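Local coordinates for protein type III secretion system effector HopBA1 (Pseudomonas syringae pv. aptata, PDB 5T09) that acts as a virulence factor recognised by the Arabidopsis disease resistance protein RBA1, whose self-association it enhances, leading to plant cell death, at residues G42-N47 and A70-A75; F60-I65 and D117-K122; A92-L97 and G134-G139. All coordinates share one frame; numbering follows the deposited sequence.

Contact 1 (G42-N47 and A70-A75); sequences GAASDN and AKLKNA
The backbone carbonyl oxygens of A44, S45 and A75 converge on one ammonium group, the NZ of K184, with ordinary bonds to A44 and S45 and a weak one to A75. A single lysine thus joins the last turn of helix 36-46 to the end of 70-75, and its positive charge would be expected to suit carbonyls lying at helix C-termini. Direct contact between the segments is apolar and small, with 131 Å² buried in all. A44 turns its methyl at the other helix, where CB lies 3.7 Å from L72 CD2. The L72 side chain leaves its backbone at an angle to this contact. With CG anti to its own carbonyl carbon (chi1 -73°), the chain extends so that the CD2 branch alone makes the touch. At the next residue of helix 36-46 the backbones come closest, CA of S45 lying 5.3 Å from CA of A75. The two CB atoms meet more loosely there, S45 CB being 4.4 Å from A75 CB. Beyond the helix end, N47 folds its amide back: ND2 donates to A43 O over 3.2 Å in a nearly straight bond (169°) that meets a lone pair of A43 O in the carbonyl plane. The helices also meet through K71, L72 and A75, which all touch V41. Toward the sheet, A44 and L72 both touch V77 of strand 77-82, and A43 packs against L209 and I211 of strand 209-214.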
# COMPACT_ATOMS: atom_id res chain seq x y z
N GLY A 42 -0.53 -7.15 13.48
CA GLY A 42 -0.97 -8.53 13.59
C GLY A 42 -1.19 -9.17 12.24
O GLY A 42 -0.91 -10.36 12.05
N ALA A 43 -1.70 -8.40 11.28
CA ALA A 43 -1.91 -8.93 9.94
C ALA A 43 -0.58 -9.23 9.26
O ALA A 43 -0.44 -10.25 8.57
CB ALA A 43 -2.73 -7.94 9.10
N ALA A 44 0.42 -8.36 9.44
CA ALA A 44 1.74 -8.64 8.90
C ALA A 44 2.41 -9.79 9.64
O ALA A 44 3.15 -10.57 9.03
CB ALA A 44 2.62 -7.39 8.97
N SER A 45 2.15 -9.92 10.94
CA SER A 45 2.73 -11.02 11.70
C SER A 45 2.20 -12.37 11.23
O SER A 45 2.91 -13.38 11.33
CB SER A 45 2.45 -10.84 13.20
OG SER A 45 3.02 -11.90 13.95
N ASP A 46 0.98 -12.41 10.71
CA ASP A 46 0.35 -13.66 10.31
C ASP A 46 0.53 -14.00 8.84
O ASP A 46 0.15 -15.11 8.43
CB ASP A 46 -1.15 -13.62 10.64
CG ASP A 46 -1.41 -13.44 12.13
OD1 ASP A 46 -0.54 -13.80 12.94
OD2 ASP A 46 -2.51 -12.95 12.48
N ASN A 47 1.08 -13.09 8.03
CA ASN A 47 1.19 -13.31 6.60
C ASN A 47 2.56 -12.87 6.10
O ASN A 47 3.16 -11.92 6.62
CB ASN A 47 0.12 -12.53 5.82
CG ASN A 47 -1.27 -13.11 6.02
OD1 ASN A 47 -1.67 -14.03 5.32
ND2 ASN A 47 -2.01 -12.55 6.97
N ALA A 70 8.22 0.79 13.06
CA ALA A 70 9.14 0.03 13.90
C ALA A 70 8.55 -1.32 14.29
O ALA A 70 9.23 -2.35 14.22
CB ALA A 70 9.49 0.85 15.15
N LYS A 71 7.28 -1.33 14.70
CA LYS A 71 6.65 -2.59 15.09
C LYS A 71 6.53 -3.54 13.91
O LYS A 71 6.70 -4.76 14.07
CB LYS A 71 5.27 -2.32 15.70
CG LYS A 71 5.33 -1.69 17.08
CD LYS A 71 3.94 -1.50 17.65
CE LYS A 71 3.97 -0.75 18.97
NZ LYS A 71 2.60 -0.48 19.48
N LEU A 72 6.24 -3.02 12.72
CA LEU A 72 6.19 -3.87 11.53
C LEU A 72 7.54 -4.51 11.26
O LEU A 72 7.62 -5.71 10.96
CB LEU A 72 5.72 -3.07 10.32
CG LEU A 72 4.23 -2.70 10.29
CD1 LEU A 72 3.96 -1.70 9.17
CD2 LEU A 72 3.36 -3.94 10.11
N LYS A 73 8.62 -3.73 11.36
CA LYS A 73 9.96 -4.29 11.20
C LYS A 73 10.19 -5.43 12.18
O LYS A 73 10.68 -6.50 11.80
CB LYS A 73 11.01 -3.19 11.40
CG LYS A 73 12.45 -3.68 11.31
CD LYS A 73 12.80 -4.13 9.91
CE LYS A 73 14.17 -4.79 9.87
NZ LYS A 73 14.58 -5.16 8.49
N ASN A 74 9.84 -5.22 13.45
CA ASN A 74 10.03 -6.25 14.46
C ASN A 74 9.18 -7.48 14.16
O ASN A 74 9.58 -8.61 14.49
CB ASN A 74 9.71 -5.70 15.84
CG ASN A 74 9.80 -6.75 16.93
OD1 ASN A 74 8.82 -7.41 17.26
ND2 ASN A 74 11.00 -6.90 17.50
N ALA A 75 8.02 -7.30 13.54
CA ALA A 75 7.16 -8.42 13.18
C ALA A 75 7.71 -9.23 12.02
O ALA A 75 7.17 -10.30 11.72
CB ALA A 75 5.76 -7.91 12.83

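Contact 2 (F60-I65 and D117-K122); sequences FIPKLI and DAWLDK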
# COMPACT_ATOMS: atom_id res chain seq x y z
N PHE A 60 -5.28 9.35 7.26
CA PHE A 60 -5.23 8.29 8.26
C PHE A 60 -4.27 7.17 7.86
O PHE A 60 -3.56 6.61 8.71
CB PHE A 60 -6.63 7.72 8.50
CG PHE A 60 -6.64 6.50 9.38
CD1 PHE A 60 -6.70 6.63 10.76
CD2 PHE A 60 -6.59 5.23 8.83
CE1 PHE A 60 -6.71 5.51 11.57
CE2 PHE A 60 -6.60 4.11 9.64
CZ PHE A 60 -6.66 4.25 11.01
N ILE A 61 -4.24 6.82 6.58
CA ILE A 61 -3.53 5.63 6.11
C ILE A 61 -2.03 5.84 6.22
O ILE A 61 -1.34 5.02 6.84
CB ILE A 61 -3.98 5.26 4.69
CG1 ILE A 61 -5.45 4.84 4.72
CG2 ILE A 61 -3.12 4.14 4.12
CD1 ILE A 61 -6.10 4.69 3.36
N PRO A 62 -1.45 6.90 5.64
CA PRO A 62 -0.00 7.11 5.82
C PRO A 62 0.39 7.36 7.27
O PRO A 62 1.48 6.96 7.67
CB PRO A 62 0.29 8.33 4.93
CG PRO A 62 -1.03 8.99 4.71
CD PRO A 62 -2.03 7.88 4.71
N LYS A 63 -0.47 8.01 8.06
CA LYS A 63 -0.18 8.16 9.48
C LYS A 63 -0.12 6.81 10.17
O LYS A 63 0.75 6.58 11.03
CB LYS A 63 -1.25 9.04 10.14
CG LYS A 63 -1.06 10.53 9.95
CD LYS A 63 -2.17 11.33 10.63
CE LYS A 63 -2.20 11.11 12.15
NZ LYS A 63 -3.22 11.96 12.82
N LEU A 64 -1.03 5.91 9.82
CA LEU A 64 -1.01 4.57 10.40
C LEU A 64 0.31 3.87 10.11
O LEU A 64 0.91 3.25 11.00
CB LEU A 64 -2.18 3.75 9.87
CG LEU A 64 -2.19 2.27 10.26
CD1 LEU A 64 -2.21 2.11 11.77
CD2 LEU A 64 -3.39 1.57 9.63
N ILE A 65 0.79 3.96 8.87
CA ILE A 65 2.04 3.29 8.51
C ILE A 65 3.21 3.89 9.29
O ILE A 65 4.07 3.17 9.79
CB ILE A 65 2.26 3.36 6.99
CG1 ILE A 65 1.18 2.54 6.28
CG2 ILE A 65 3.65 2.84 6.61
CD1 ILE A 65 1.18 2.64 4.76
N ASP A 117 -1.30 18.53 -0.39
CA ASP A 117 -0.00 18.82 0.20
C ASP A 117 0.17 18.09 1.53
O ASP A 117 1.19 17.43 1.76
CB ASP A 117 0.16 20.33 0.40
CG ASP A 117 1.52 20.70 0.94
OD1 ASP A 117 2.46 20.82 0.14
OD2 ASP A 117 1.64 20.89 2.17
N ALA A 118 -0.82 18.19 2.42
CA ALA A 118 -0.74 17.51 3.70
C ALA A 118 -0.56 16.01 3.51
O ALA A 118 0.30 15.39 4.14
CB ALA A 118 -2.00 17.79 4.52
N TRP A 119 -1.38 15.41 2.65
CA TRP A 119 -1.28 13.98 2.40
C TRP A 119 0.09 13.61 1.85
O TRP A 119 0.71 12.65 2.30
CB TRP A 119 -2.40 13.55 1.45
CG TRP A 119 -2.34 12.10 1.08
CD1 TRP A 119 -2.79 11.05 1.82
CD2 TRP A 119 -1.80 11.55 -0.12
NE1 TRP A 119 -2.56 9.87 1.15
CE2 TRP A 119 -1.96 10.15 -0.05
CE3 TRP A 119 -1.21 12.10 -1.26
CZ2 TRP A 119 -1.55 9.30 -1.07
CZ3 TRP A 119 -0.79 11.26 -2.27
CH2 TRP A 119 -0.96 9.87 -2.17
N LEU A 120 0.57 14.38 0.86
CA LEU A 120 1.90 14.10 0.32
C LEU A 120 2.96 14.20 1.40
O LEU A 120 3.92 13.43 1.42
CB LEU A 120 2.22 15.05 -0.83
CG LEU A 120 3.47 14.66 -1.64
CD1 LEU A 120 3.21 13.39 -2.44
CD2 LEU A 120 3.93 15.78 -2.55
N ASP A 121 2.80 15.16 2.32
CA ASP A 121 3.72 15.26 3.45
C ASP A 121 3.65 14.00 4.32
O ASP A 121 4.69 13.45 4.71
CB ASP A 121 3.39 16.50 4.28
CG ASP A 121 4.36 16.71 5.42
OD1 ASP A 121 4.12 16.16 6.52
OD2 ASP A 121 5.36 17.43 5.23
N LYS A 122 2.44 13.54 4.62
CA LYS A 122 2.30 12.35 5.46
C LYS A 122 2.80 11.10 4.74
O LYS A 122 3.40 10.22 5.36
CB LYS A 122 0.84 12.16 5.88
CG LYS A 122 0.33 13.23 6.85
CD LYS A 122 1.14 13.24 8.14
CE LYS A 122 0.46 14.02 9.25
NZ LYS A 122 1.24 13.95 10.52
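K122 reaches from helix 117-132 to the first turns of helix 60-74, touching P62 with the root of its side chain and K63 with the outer part. Its CB sits 3.9 Å from P62 CG. A bend at chi2 (-60°) then turns the chain alongside K63, across the direction of helix 60-65, and CD and CE come to lie against K63 CG, with K122 CE 3.9 Å from K63 CG. At the tip, K122 NZ is still only 4.2 Å from K63 CG, but the two ammonium groups stay apart, NZ of K63 and NZ of K122 being separated by 5.4 Å. The two lysines therefore meet through their methylenes; E125 offers K122 NZ a long, weak ion pair. P62 is the centre of the apolar part. Its ring enters between K122 and W119: CB lies against the K122 backbone carbonyl, 3.7 Å from K122 O, and CG is 4.0 Å from W119 CD1. The indole is carried to the proline by a first torsion that sets CG anti to the backbone N (chi1 177°), and its pyrrole part, CD1 and NE1, does the touching. A proline fits in the opening turn of a helix, where a backbone N-H would have no earlier carbonyl to bond. The two helix segments run nearly parallel, 19° apart, with axes 9.1 Å from each other at closest approach. Behind the contact, W119 meets the ring of F84 and touches D54 of strand 49-54, I61 packs on I52 of that strand, L64 faces helix 36-46, and L120 lies against helix 101-112.

Contact 3 (A92-L97 and G134-G139); sequences AFREAL and GIYVSG
V137 packs against F93 and L97, one helical turn apart on helix 90-99. Its CG1 methyl reaches the edge of the phenyl ring, 3.8 Å from F93 CE2, and V137 O lies in the ring plane at the same edge, 3.9 Å from CE2. L97 comes across the valine at about a right angle, its CD2 3.8 Å from V137 CB. The valine places one methyl for the phenyl ring by holding CG1 anti to the backbone N (chi1 -172°), while L97 CD2 is nearest to the branching CB, with CG2 slightly farther off. Nearer the surface, the R94 guanidinium merely approaches the phenol edge, NH1 standing 4.2 Å from Y136 OH; that hydroxyl is hydrogen-bonded to E176. In the next shell, L127 and A130 of helix 117-132 also pack on V137, and V104 of helix 101-112 touches both F93 and L97. S138 turns away from the helix, and its OG bonds to H79. G134, with positive phi, closes helix 117-132 in a Schellman motif and leads into the strand. Strand 136-141 pairs in parallel with 77-82 at the sheet's edge, completing a beta-alpha-beta crossover whose connection is built from three helices, as befits an EreA/ChaN-like alpha/beta fold.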
# COMPACT_ATOMS: atom_id res chain seq x y z
N ALA A 92 17.13 7.28 -7.97
CA ALA A 92 16.84 8.65 -7.56
C ALA A 92 16.06 8.68 -6.26
O ALA A 92 16.30 9.54 -5.40
CB ALA A 92 16.07 9.37 -8.67
N PHE A 93 15.12 7.76 -6.09
CA PHE A 93 14.30 7.75 -4.88
C PHE A 93 15.12 7.42 -3.65
O PHE A 93 14.94 8.03 -2.59
CB PHE A 93 13.15 6.76 -5.04
CG PHE A 93 12.31 6.61 -3.80
CD1 PHE A 93 11.59 7.69 -3.31
CD2 PHE A 93 12.25 5.40 -3.13
CE1 PHE A 93 10.82 7.56 -2.17
CE2 PHE A 93 11.48 5.27 -1.99
CZ PHE A 93 10.77 6.35 -1.51
N ARG A 94 16.03 6.45 -3.76
CA ARG A 94 16.86 6.08 -2.61
C ARG A 94 17.71 7.26 -2.15
O ARG A 94 18.00 7.38 -0.95
CB ARG A 94 17.74 4.88 -2.96
CG ARG A 94 18.54 4.33 -1.79
CD ARG A 94 18.85 2.85 -1.95
NE ARG A 94 19.55 2.55 -3.20
CZ ARG A 94 18.98 2.06 -4.30
NH1 ARG A 94 17.68 1.81 -4.34
NH2 ARG A 94 19.73 1.83 -5.37
N GLU A 95 18.12 8.13 -3.07
CA GLU A 95 18.85 9.33 -2.69
C GLU A 95 17.95 10.28 -1.89
O GLU A 95 18.36 10.81 -0.85
CB GLU A 95 19.40 10.03 -3.93
CG GLU A 95 20.44 9.22 -4.68
CD GLU A 95 20.98 9.95 -5.89
OE1 GLU A 95 20.36 10.96 -6.30
OE2 GLU A 95 22.01 9.52 -6.44
N ALA A 96 16.73 10.50 -2.38
CA ALA A 96 15.79 11.35 -1.65
C ALA A 96 15.50 10.77 -0.27
O ALA A 96 15.46 11.51 0.73
CB ALA A 96 14.49 11.49 -2.44
N LEU A 97 15.31 9.46 -0.19
CA LEU A 97 14.97 8.82 1.08
C LEU A 97 16.04 9.08 2.14
O LEU A 97 15.72 9.12 3.33
CB LEU A 97 14.79 7.32 0.86
CG LEU A 97 13.81 6.55 1.75
CD1 LEU A 97 12.43 7.19 1.78
CD2 LEU A 97 13.71 5.12 1.23
N GLY A 134 14.59 0.46 9.24
CA GLY A 134 15.26 -0.71 8.70
C GLY A 134 14.50 -1.43 7.61
O GLY A 134 14.87 -2.55 7.26
N ILE A 135 13.44 -0.82 7.07
CA ILE A 135 12.64 -1.43 6.01
C ILE A 135 13.08 -0.87 4.67
O ILE A 135 13.17 0.35 4.50
CB ILE A 135 11.13 -1.18 6.24
CG1 ILE A 135 10.68 -1.82 7.56
CG2 ILE A 135 10.31 -1.74 5.08
CD1 ILE A 135 9.27 -1.47 7.97
N TYR A 136 13.35 -1.76 3.72
CA TYR A 136 13.69 -1.35 2.36
C TYR A 136 12.44 -0.86 1.64
O TYR A 136 11.47 -1.62 1.48
CB TYR A 136 14.34 -2.52 1.63
CG TYR A 136 14.61 -2.30 0.16
CD1 TYR A 136 15.03 -1.06 -0.32
CD2 TYR A 136 14.47 -3.34 -0.76
CE1 TYR A 136 15.29 -0.86 -1.67
CE2 TYR A 136 14.73 -3.15 -2.10
CZ TYR A 136 15.13 -1.91 -2.55
OH TYR A 136 15.39 -1.72 -3.89
N VAL A 137 12.45 0.40 1.21
CA VAL A 137 11.33 1.01 0.52
C VAL A 137 11.67 1.09 -0.97
O VAL A 137 12.69 1.66 -1.34
CB VAL A 137 11.02 2.41 1.07
CG1 VAL A 137 9.73 2.95 0.45
CG2 VAL A 137 10.93 2.40 2.59
N SER A 138 10.81 0.53 -1.81
CA SER A 138 11.04 0.54 -3.25
C SER A 138 9.74 0.86 -3.97
O SER A 138 8.65 0.86 -3.38
CB SER A 138 11.59 -0.81 -3.73
OG SER A 138 10.59 -1.81 -3.67
N GLY A 139 9.86 1.15 -5.26
CA GLY A 139 8.73 1.52 -6.09
C GLY A 139 8.25 0.36 -6.94
O GLY A 139 9.03 -0.51 -7.34

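Contacts 1 and 2 share helix 60-74, one near each end, with centres about 20 Å apart; nearest atoms are about 5 Å apart. Contact 3 lies about 20 Å from contact 1 and 17 Å from contact 2, centre to centre. Along the chain, contact 1 closes before contact 3 opens, whereas contact 2 interleaves with both. Helix 117-132, used in contact 2, leads directly into strand 136-141 of contact 3. Contacts 1 and 3 meet where K73 NZ lies 2.9 Å from G134 O, a probable hydrogen bond. Together they pack helices 36-46, 60-74, 117-132 and 90-99 against one another and against strands of the largely parallel sheet, from 209-214 to the edge strand 136-141.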